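PDB 6T0Q: lectin from Pleurotus ostreatus, which probably binds galactose-type sugars, including N-acetyl-D-galactosamine, through calcium-dependent carbohydrate-binding sites. Local coordinates for residues G209-N223 with T271-P285. Numbering follows the deposited sequence.
Sequences GAAPVGSRAFRKTVN and TFNTFAINATNGGGP. With CA (calcium ion), chain G; NAG (2-acetamido-2-deoxy-beta-D-glucopyranose), chain B.
Strands 214-222 and 273-281 run antiparallel, their axes approaching to 4.6 Å at 155°, with paired backbone bonds from Gly-214/Asn-281 to Val-222/Asn-273. On one face, as suits a β-sandwich core, Phe-218, Val-222 and Phe-275 pack onto strand 287-296 of the facing sheet, Ile-277 lies against Tyr-242 and Leu-244 of the adjoining strand, and Ala-279, its CB 4.1 Å from Phe-218 CE1, meets Trp-202. Non-hydrogen-bonded pairs bring small hydroxyls together on the other face. Ser-215 OG is hydrogen-bonded to Thr-280 OG1 at 2.6 Å beside the glycan linked to Asn-278 ND2, and Thr-221 OG1 to Thr-274 OG1 at 2.9 Å. With its methyl anti to the backbone N, Thr-221 makes a CH-pi contact, CG2 3.8 Å from the Phe-272 ring centroid. Thr-274 CG2 rests over one guanidinium face of Arg-219, toward its rim; Arg-219 NE forms a salt bridge with Glu-327, and NH1 donates to the carbonyls of Phe-320 and Pro-322. At the calcium end, CG of Asn-281 is anti to its backbone N (chi1 -179°); ND2 donates a hydrogen bond to Pro-212 O at 3.1 Å, from above the carbonyl plane, while OD1 binds calcium at 2.6 Å and accepts from Gly-283 N in an Asx turn. Gly-283 O, Pro-285 O, Asp-239 and Asp-240 complete the site. One asparagine thus ties metal, turn and the loop before strand 214-222 together, consistent with calcium ordering the sugar-binding loop at Gly-283.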
ATOM      1  N   GLY A 209      -8.540   8.100  34.918  1.00 37.55           N
ATOM      2  CA  GLY A 209      -7.686   9.274  34.900  1.00 35.01           C
ATOM      3  C   GLY A 209      -6.222   9.024  35.182  1.00 32.07           C
ATOM      4  O   GLY A 209      -5.486   9.971  35.472  1.00 33.44           O
ATOM      5  N   ALA A 210      -5.770   7.778  35.105  1.00 34.01           N
ATOM      6  CA  ALA A 210      -4.357   7.484  35.294  1.00 35.69           C
ATOM      7  C   ALA A 210      -4.031   6.193  34.568  1.00 33.35           C
ATOM      8  O   ALA A 210      -4.906   5.364  34.313  1.00 31.65           O
ATOM      9  CB  ALA A 210      -3.986   7.383  36.782  1.00 39.53           C
ATOM     10  N   ALA A 211      -2.762   6.036  34.223  1.00 30.99           N
ATOM     11  CA  ALA A 211      -2.269   4.831  33.581  1.00 28.80           C
ATOM     12  C   ALA A 211      -1.064   4.330  34.354  1.00 27.59           C
ATOM     13  O   ALA A 211      -0.421   5.100  35.075  1.00 28.76           O
ATOM     14  CB  ALA A 211      -1.879   5.092  32.117  1.00 25.34           C
ATOM     15  N   PRO A 212      -0.724   3.046  34.220  1.00 30.57           N
ATOM     16  CA  PRO A 212       0.499   2.540  34.856  1.00 35.05           C
ATOM     17  C   PRO A 212       1.737   3.256  34.334  1.00 34.51           C
ATOM     18  O   PRO A 212       1.745   3.830  33.242  1.00 29.79           O
ATOM     19  CB  PRO A 212       0.517   1.054  34.465  1.00 36.33           C
ATOM     20  CG  PRO A 212      -0.894   0.728  34.121  1.00 39.44           C
ATOM     21  CD  PRO A 212      -1.466   1.980  33.526  1.00 35.78           C
ATOM     22  N   VAL A 213       2.798   3.218  35.143  1.00 29.37           N
ATOM     23  CA  VAL A 213       4.104   3.689  34.698  1.00 33.95           C
ATOM     24  C   VAL A 213       4.611   2.765  33.600  1.00 33.49           C
ATOM     25  O   VAL A 213       4.483   1.539  33.696  1.00 32.81           O
ATOM     26  CB  VAL A 213       5.091   3.730  35.879  1.00 37.00           C
ATOM     27  CG1 VAL A 213       6.499   4.108  35.399  1.00 33.72           C
ATOM     28  CG2 VAL A 213       4.593   4.685  36.963  1.00 35.42           C
ATOM     29  N   GLY A 214       5.182   3.342  32.544  1.00 26.61           N
ATOM     30  CA  GLY A 214       5.791   2.517  31.512  1.00 24.10           C
ATOM     31  C   GLY A 214       5.622   3.080  30.115  1.00 30.08           C
ATOM     32  O   GLY A 214       5.000   4.135  29.929  1.00 27.12           O
ATOM     33  N   SER A 215       6.166   2.370  29.126  1.00 23.50           N
ATOM     34  CA  SER A 215       6.156   2.799  27.735  1.00 26.47           C
ATOM     35  C   SER A 215       5.131   2.003  26.934  1.00 32.35           C
ATOM     36  O   SER A 215       4.913   0.813  27.179  1.00 28.03           O
ATOM     37  CB  SER A 215       7.543   2.640  27.108  1.00 26.83           C
ATOM     38  OG  SER A 215       8.473   3.513  27.727  1.00 29.12           O
ATOM     39  N   ARG A 216       4.506   2.679  25.970  1.00 25.36           N
ATOM     40  CA  ARG A 216       3.462   2.106  25.132  1.00 24.08           C
ATOM     41  C   ARG A 216       3.725   2.509  23.691  1.00 26.11           C
ATOM     42  O   ARG A 216       4.197   3.616  23.428  1.00 25.73           O
ATOM     43  CB  ARG A 216       2.066   2.606  25.548  1.00 19.38           C
ATOM     44  CG  ARG A 216       1.735   2.426  27.033  1.00 27.63           C
ATOM     45  CD  ARG A 216       1.665   0.943  27.381  1.00 29.57           C
ATOM     46  NE  ARG A 216       1.281   0.716  28.771  1.00 31.54           N
ATOM     47  CZ  ARG A 216       2.109   0.292  29.723  1.00 38.46           C
ATOM     48  NH1 ARG A 216       3.380   0.033  29.441  1.00 36.08           N
ATOM     49  NH2 ARG A 216       1.656   0.109  30.955  1.00 40.91           N
ATOM     50  N   ALA A 217       3.392   1.627  22.751  1.00 24.57           N
ATOM     51  CA  ALA A 217       3.609   1.924  21.341  1.00 25.28           C
ATOM     52  C   ALA A 217       2.284   2.116  20.615  1.00 28.52           C
ATOM     53  O   ALA A 217       1.257   1.541  20.993  1.00 27.01           O
ATOM     54  CB  ALA A 217       4.418   0.822  20.649  1.00 24.00           C
ATOM     55  N   PHE A 218       2.330   2.939  19.561  1.00 23.38           N
ATOM     56  CA  PHE A 218       1.170   3.312  18.759  1.00 22.39           C
ATOM     57  C   PHE A 218       1.581   3.359  17.295  1.00 25.80           C
ATOM     58  O   PHE A 218       2.680   3.815  16.974  1.00 26.27           O
ATOM     59  CB  PHE A 218       0.614   4.679  19.189  1.00 21.94           C
ATOM     60  CG  PHE A 218       0.279   4.752  20.656  1.00 20.66           C
ATOM     61  CD1 PHE A 218       1.247   5.098  21.585  1.00 21.86           C
ATOM     62  CD2 PHE A 218      -0.996   4.442  21.104  1.00 19.60           C
ATOM     63  CE1 PHE A 218       0.949   5.151  22.940  1.00 22.88           C
ATOM     64  CE2 PHE A 218      -1.305   4.481  22.457  1.00 24.43           C
ATOM     65  CZ  PHE A 218      -0.330   4.845  23.378  1.00 26.18           C
ATOM     66  N   ARG A 219       0.695   2.891  16.410  1.00 21.57           N
ATOM     67  CA  ARG A 219       0.996   2.797  14.987  1.00 21.23           C
ATOM     68  C   ARG A 219      -0.187   3.260  14.153  1.00 23.89           C
ATOM     69  O   ARG A 219      -1.339   2.950  14.468  1.00 24.39           O
ATOM     70  CB  ARG A 219       1.350   1.360  14.570  1.00 21.71           C
ATOM     71  CG  ARG A 219       2.697   0.864  15.057  1.00 24.78           C
ATOM     72  CD  ARG A 219       2.862  -0.629  14.756  1.00 27.82           C
ATOM     73  NE  ARG A 219       2.743  -0.926  13.326  1.00 25.79           N
ATOM     74  CZ  ARG A 219       3.757  -0.894  12.465  1.00 27.70           C
ATOM     75  NH1 ARG A 219       4.981  -0.572  12.880  1.00 22.91           N
ATOM     76  NH2 ARG A 219       3.545  -1.188  11.187  1.00 32.78           N
ATOM     77  N   LYS A 220       0.109   3.975  13.073  1.00 24.03           N
ATOM     78  CA  LYS A 220      -0.892   4.358  12.085  1.00 27.95           C
ATOM     79  C   LYS A 220      -0.258   4.309  10.703  1.00 27.21           C
ATOM     80  O   LYS A 220       0.810   4.891  10.486  1.00 22.87           O
ATOM     81  CB  LYS A 220      -1.455   5.756  12.366  1.00 25.74           C
ATOM     82  CG  LYS A 220      -2.437   6.272  11.312  1.00 27.46           C
ATOM     83  CD  LYS A 220      -3.794   5.569  11.395  1.00 29.14           C
ATOM     84  CE  LYS A 220      -4.744   6.144  10.348  1.00 30.85           C
ATOM     85  NZ  LYS A 220      -6.050   5.454  10.355  1.00 27.54           N
ATOM     86  N   THR A 221      -0.908   3.612   9.776  1.00 23.79           N
ATOM     87  CA  THR A 221      -0.439   3.505   8.402  1.00 24.89           C
ATOM     88  C   THR A 221      -1.382   4.248   7.467  1.00 25.28           C
ATOM     89  O   THR A 221      -2.602   4.153   7.600  1.00 23.29           O
ATOM     90  CB  THR A 221      -0.344   2.037   7.976  1.00 31.30           C
ATOM     91  OG1 THR A 221       0.627   1.383   8.792  1.00 29.01           O
ATOM     92  CG2 THR A 221       0.069   1.914   6.501  1.00 28.11           C
ATOM     93  N   VAL A 222      -0.818   4.992   6.523  1.00 23.63           N
ATOM     94  CA  VAL A 222      -1.587   5.582   5.435  1.00 22.07           C
ATOM     95  C   VAL A 222      -1.102   4.942   4.141  1.00 21.64           C
ATOM     96  O   VAL A 222       0.103   4.921   3.868  1.00 24.15           O
ATOM     97  CB  VAL A 222      -1.447   7.118   5.396  1.00 23.19           C
ATOM     98  CG1 VAL A 222      -2.278   7.702   4.253  1.00 22.34           C
ATOM     99  CG2 VAL A 222      -1.897   7.718   6.744  1.00 21.80           C
ATOM    100  N   ASN A 223      -2.036   4.407   3.354  1.00 21.13           N
ATOM    101  CA  ASN A 223      -1.636   3.673   2.147  1.00 23.63           C
ATOM    102  C   ASN A 223      -2.719   3.905   1.091  1.00 26.65           C
ATOM    103  O   ASN A 223      -3.635   3.106   0.912  1.00 30.81           O
ATOM    104  CB  ASN A 223      -1.425   2.187   2.453  1.00 19.86           C
ATOM    105  CG  ASN A 223      -1.177   1.338   1.209  1.00 24.46           C
ATOM    106  OD1 ASN A 223      -1.622   0.189   1.147  1.00 26.71           O
ATOM    107  ND2 ASN A 223      -0.461   1.885   0.229  1.00 21.88           N
ATOM    108  N   THR A 271       3.485   5.701  -1.715  1.00 26.41           N
ATOM    109  CA  THR A 271       2.191   5.048  -1.518  1.00 27.03           C
ATOM    110  C   THR A 271       1.940   4.482  -0.123  1.00 25.52           C
ATOM    111  O   THR A 271       0.771   4.274   0.219  1.00 24.24           O
ATOM    112  CB  THR A 271       1.994   3.915  -2.538  1.00 31.84           C
ATOM    113  OG1 THR A 271       3.057   2.957  -2.416  1.00 28.26           O
ATOM    114  CG2 THR A 271       1.952   4.471  -3.957  1.00 33.56           C
ATOM    115  N   PHE A 272       2.963   4.235   0.694  1.00 23.61           N
ATOM    116  CA  PHE A 272       2.770   3.517   1.951  1.00 20.61           C
ATOM    117  C   PHE A 272       3.659   4.146   3.012  1.00 23.07           C
ATOM    118  O   PHE A 272       4.885   4.112   2.883  1.00 24.09           O
ATOM    119  CB  PHE A 272       3.098   2.019   1.763  1.00 19.68           C
ATOM    120  CG  PHE A 272       2.746   1.133   2.944  1.00 23.92           C
ATOM    121  CD1 PHE A 272       3.527   1.122   4.093  1.00 25.95           C
ATOM    122  CD2 PHE A 272       1.661   0.264   2.873  1.00 21.92           C
ATOM    123  CE1 PHE A 272       3.208   0.283   5.171  1.00 25.06           C
ATOM    124  CE2 PHE A 272       1.342  -0.579   3.933  1.00 23.78           C
ATOM    125  CZ  PHE A 272       2.116  -0.569   5.087  1.00 28.20           C
ATOM    126  N   ASN A 273       3.051   4.693   4.070  1.00 19.39           N
ATOM    127  CA  ASN A 273       3.802   5.335   5.145  1.00 26.07           C
ATOM    128  C   ASN A 273       3.220   4.967   6.498  1.00 25.51           C
ATOM    129  O   ASN A 273       2.007   5.073   6.703  1.00 28.11           O
ATOM    130  CB  ASN A 273       3.806   6.860   4.974  1.00 22.85           C
ATOM    131  CG  ASN A 273       4.566   7.285   3.744  1.00 23.48           C
ATOM    132  OD1 ASN A 273       5.793   7.350   3.759  1.00 22.98           O
ATOM    133  ND2 ASN A 273       3.847   7.545   2.661  1.00 23.49           N
ATOM    134  N   THR A 274       4.095   4.573   7.425  1.00 22.77           N
ATOM    135  CA  THR A 274       3.702   4.137   8.761  1.00 23.12           C
ATOM    136  C   THR A 274       4.288   5.080   9.804  1.00 26.82           C
ATOM    137  O   THR A 274       5.511   5.251   9.876  1.00 30.01           O
ATOM    138  CB  THR A 274       4.170   2.706   9.043  1.00 30.24           C
ATOM    139  OG1 THR A 274       3.424   1.786   8.235  1.00 33.84           O
ATOM    140  CG2 THR A 274       3.945   2.366  10.522  1.00 31.79           C
ATOM    141  N   PHE A 275       3.421   5.671  10.616  1.00 21.47           N
ATOM    142  CA  PHE A 275       3.825   6.530  11.716  1.00 20.38           C
ATOM    143  C   PHE A 275       3.783   5.702  12.992  1.00 28.99           C
ATOM    144  O   PHE A 275       2.786   5.027  13.258  1.00 26.63           O
ATOM    145  CB  PHE A 275       2.896   7.746  11.808  1.00 19.43           C
ATOM    146  CG  PHE A 275       2.845   8.550  10.524  1.00 23.00           C
ATOM    147  CD1 PHE A 275       1.999   8.183   9.491  1.00 22.30           C
ATOM    148  CD2 PHE A 275       3.666   9.651  10.346  1.00 25.69           C
ATOM    149  CE1 PHE A 275       1.966   8.909   8.295  1.00 23.30           C
ATOM    150  CE2 PHE A 275       3.640  10.383   9.155  1.00 27.91           C
ATOM    151  CZ  PHE A 275       2.791  10.013   8.137  1.00 26.53           C
ATOM    152  N   ALA A 276       4.866   5.732  13.766  1.00 22.40           N
ATOM    153  CA  ALA A 276       4.929   4.933  14.983  1.00 23.50           C
ATOM    154  C   ALA A 276       5.428   5.779  16.139  1.00 24.46           C
ATOM    155  O   ALA A 276       6.325   6.610  15.974  1.00 23.76           O
ATOM    156  CB  ALA A 276       5.826   3.702  14.806  1.00 24.46           C
ATOM    157  N   ILE A 277       4.833   5.570  17.312  1.00 22.07           N
ATOM    158  CA  ILE A 277       5.124   6.373  18.490  1.00 25.00           C
ATOM    159  C   ILE A 277       5.432   5.436  19.648  1.00 24.19           C
ATOM    160  O   ILE A 277       4.676   4.497  19.911  1.00 23.27           O
ATOM    161  CB  ILE A 277       3.946   7.293  18.865  1.00 23.16           C
ATOM    162  CG1 ILE A 277       3.540   8.204  17.703  1.00 21.44           C
ATOM    163  CG2 ILE A 277       4.296   8.123  20.090  1.00 25.66           C
ATOM    164  CD1 ILE A 277       2.218   8.958  17.990  1.00 21.95           C
ATOM    165  N   ASN A 278       6.535   5.687  20.333  1.00 20.94           N
ATOM    166  CA  ASN A 278       6.778   5.117  21.652  1.00 22.34           C
ATOM    167  C   ASN A 278       6.569   6.245  22.662  1.00 22.87           C
ATOM    168  O   ASN A 278       7.375   7.175  22.738  1.00 23.93           O
ATOM    169  CB  ASN A 278       8.181   4.512  21.727  1.00 26.08           C
ATOM    170  CG  ASN A 278       8.624   4.197  23.158  1.00 29.86           C
ATOM    171  OD1 ASN A 278       7.832   4.212  24.091  1.00 28.01           O
ATOM    172  ND2 ASN A 278       9.907   3.899  23.321  1.00 32.06           N
ATOM    173  N   ALA A 279       5.481   6.177  23.422  1.00 23.83           N
ATOM    174  CA  ALA A 279       5.168   7.196  24.414  1.00 25.99           C
ATOM    175  C   ALA A 279       5.288   6.588  25.801  1.00 25.74           C
ATOM    176  O   ALA A 279       4.929   5.426  26.007  1.00 26.18           O
ATOM    177  CB  ALA A 279       3.765   7.776  24.199  1.00 21.85           C
ATOM    178  N   THR A 280       5.799   7.368  26.752  1.00 25.89           N
ATOM    179  CA  THR A 280       6.128   6.859  28.078  1.00 23.89           C
ATOM    180  C   THR A 280       5.429   7.668  29.157  1.00 24.49           C
ATOM    181  O   THR A 280       5.405   8.904  29.109  1.00 24.86           O
ATOM    182  CB  THR A 280       7.641   6.882  28.314  1.00 27.54           C
ATOM    183  OG1 THR A 280       8.282   6.054  27.335  1.00 29.04           O
ATOM    184  CG2 THR A 280       7.989   6.368  29.724  1.00 26.56           C
ATOM    185  N   ASN A 281       4.854   6.963  30.124  1.00 24.44           N
ATOM    186  CA  ASN A 281       4.225   7.580  31.279  1.00 25.37           C
ATOM    187  C   ASN A 281       5.137   7.421  32.488  1.00 31.17           C
ATOM    188  O   ASN A 281       5.468   6.297  32.877  1.00 30.39           O
ATOM    189  CB  ASN A 281       2.866   6.955  31.579  1.00 22.76           C
ATOM    190  CG  ASN A 281       2.189   7.612  32.772  1.00 25.83           C
ATOM    191  OD1 ASN A 281       2.418   8.793  33.050  1.00 27.65           O
ATOM    192  ND2 ASN A 281       1.364   6.852  33.487  1.00 27.74           N
ATOM    193  N   GLY A 282       5.528   8.547  33.084  1.00 29.97           N
ATOM    194  CA  GLY A 282       6.266   8.514  34.330  1.00 31.05           C
ATOM    195  C   GLY A 282       5.414   8.303  35.560  1.00 36.72           C
ATOM    196  O   GLY A 282       5.963   8.132  36.653  1.00 35.07           O
ATOM    197  N   GLY A 283       4.099   8.302  35.403  1.00 35.26           N
ATOM    198  CA  GLY A 283       3.176   8.129  36.512  1.00 34.64           C
ATOM    199  C   GLY A 283       2.048   9.134  36.405  1.00 33.65           C
ATOM    200  O   GLY A 283       2.237  10.272  35.975  1.00 28.53           O
ATOM    201  N   GLY A 284       0.852   8.701  36.797  1.00 36.57           N
ATOM    202  CA  GLY A 284      -0.313   9.554  36.785  1.00 33.22           C
ATOM    203  C   GLY A 284      -1.037   9.538  35.450  1.00 29.72           C
ATOM    204  O   GLY A 284      -1.021   8.536  34.724  1.00 30.78           O
ATOM    205  N   PRO A 285      -1.698  10.650  35.111  1.00 30.05           N
ATOM    206  CA  PRO A 285      -2.368  10.750  33.805  1.00 27.82           C
ATOM    207  C   PRO A 285      -1.379  10.559  32.667  1.00 26.18           C
ATOM    208  O   PRO A 285      -0.196  10.893  32.782  1.00 25.00           O
ATOM    209  CB  PRO A 285      -2.944  12.173  33.804  1.00 28.76           C
ATOM    210  CG  PRO A 285      -3.024  12.563  35.270  1.00 34.84           C
ATOM    211  CD  PRO A 285      -1.845  11.877  35.915  1.00 31.13           C
TER
HETATM  212 CA    CA G 404       2.154  11.339  33.344  1.00 31.38          CA
HETATM  213  C1  NAG B   1      10.459   3.630  24.619  1.00 38.73           C
HETATM  214  C2  NAG B   1      11.594   2.621  24.579  1.00 44.83           C
HETATM  215  C3  NAG B   1      12.232   2.510  25.951  1.00 53.29           C
HETATM  216  C4  NAG B   1      12.760   3.868  26.387  1.00 52.15           C
HETATM  217  C5  NAG B   1      11.677   4.949  26.311  1.00 45.13           C
HETATM  218  C6  NAG B   1      12.270   6.339  26.384  1.00 41.55           C
HETATM  219  C7  NAG B   1      11.583   0.778  22.968  1.00 46.15           C
HETATM  220  C8  NAG B   1      11.041  -0.578  22.631  1.00 43.54           C
HETATM  221  N2  NAG B   1      11.149   1.318  24.111  1.00 39.74           N
HETATM  222  O3  NAG B   1      13.301   1.573  25.886  1.00 56.53           O
HETATM  223  O4  NAG B   1      13.144   3.518  27.660  1.00 60.33           O
HETATM  224  O5  NAG B   1      10.960   4.903  25.064  1.00 39.38           O
HETATM  225  O6  NAG B   1      11.794   7.052  27.514  1.00 55.49           O
HETATM  226  O7  NAG B   1      12.376   1.365  22.233  1.00 46.86           O
HETATM  227  O   HOH W   1       0.261   5.877  37.407  1.00 37.88           O
HETATM  228  O   HOH W   2       0.981   7.290   2.771  1.00 27.47           O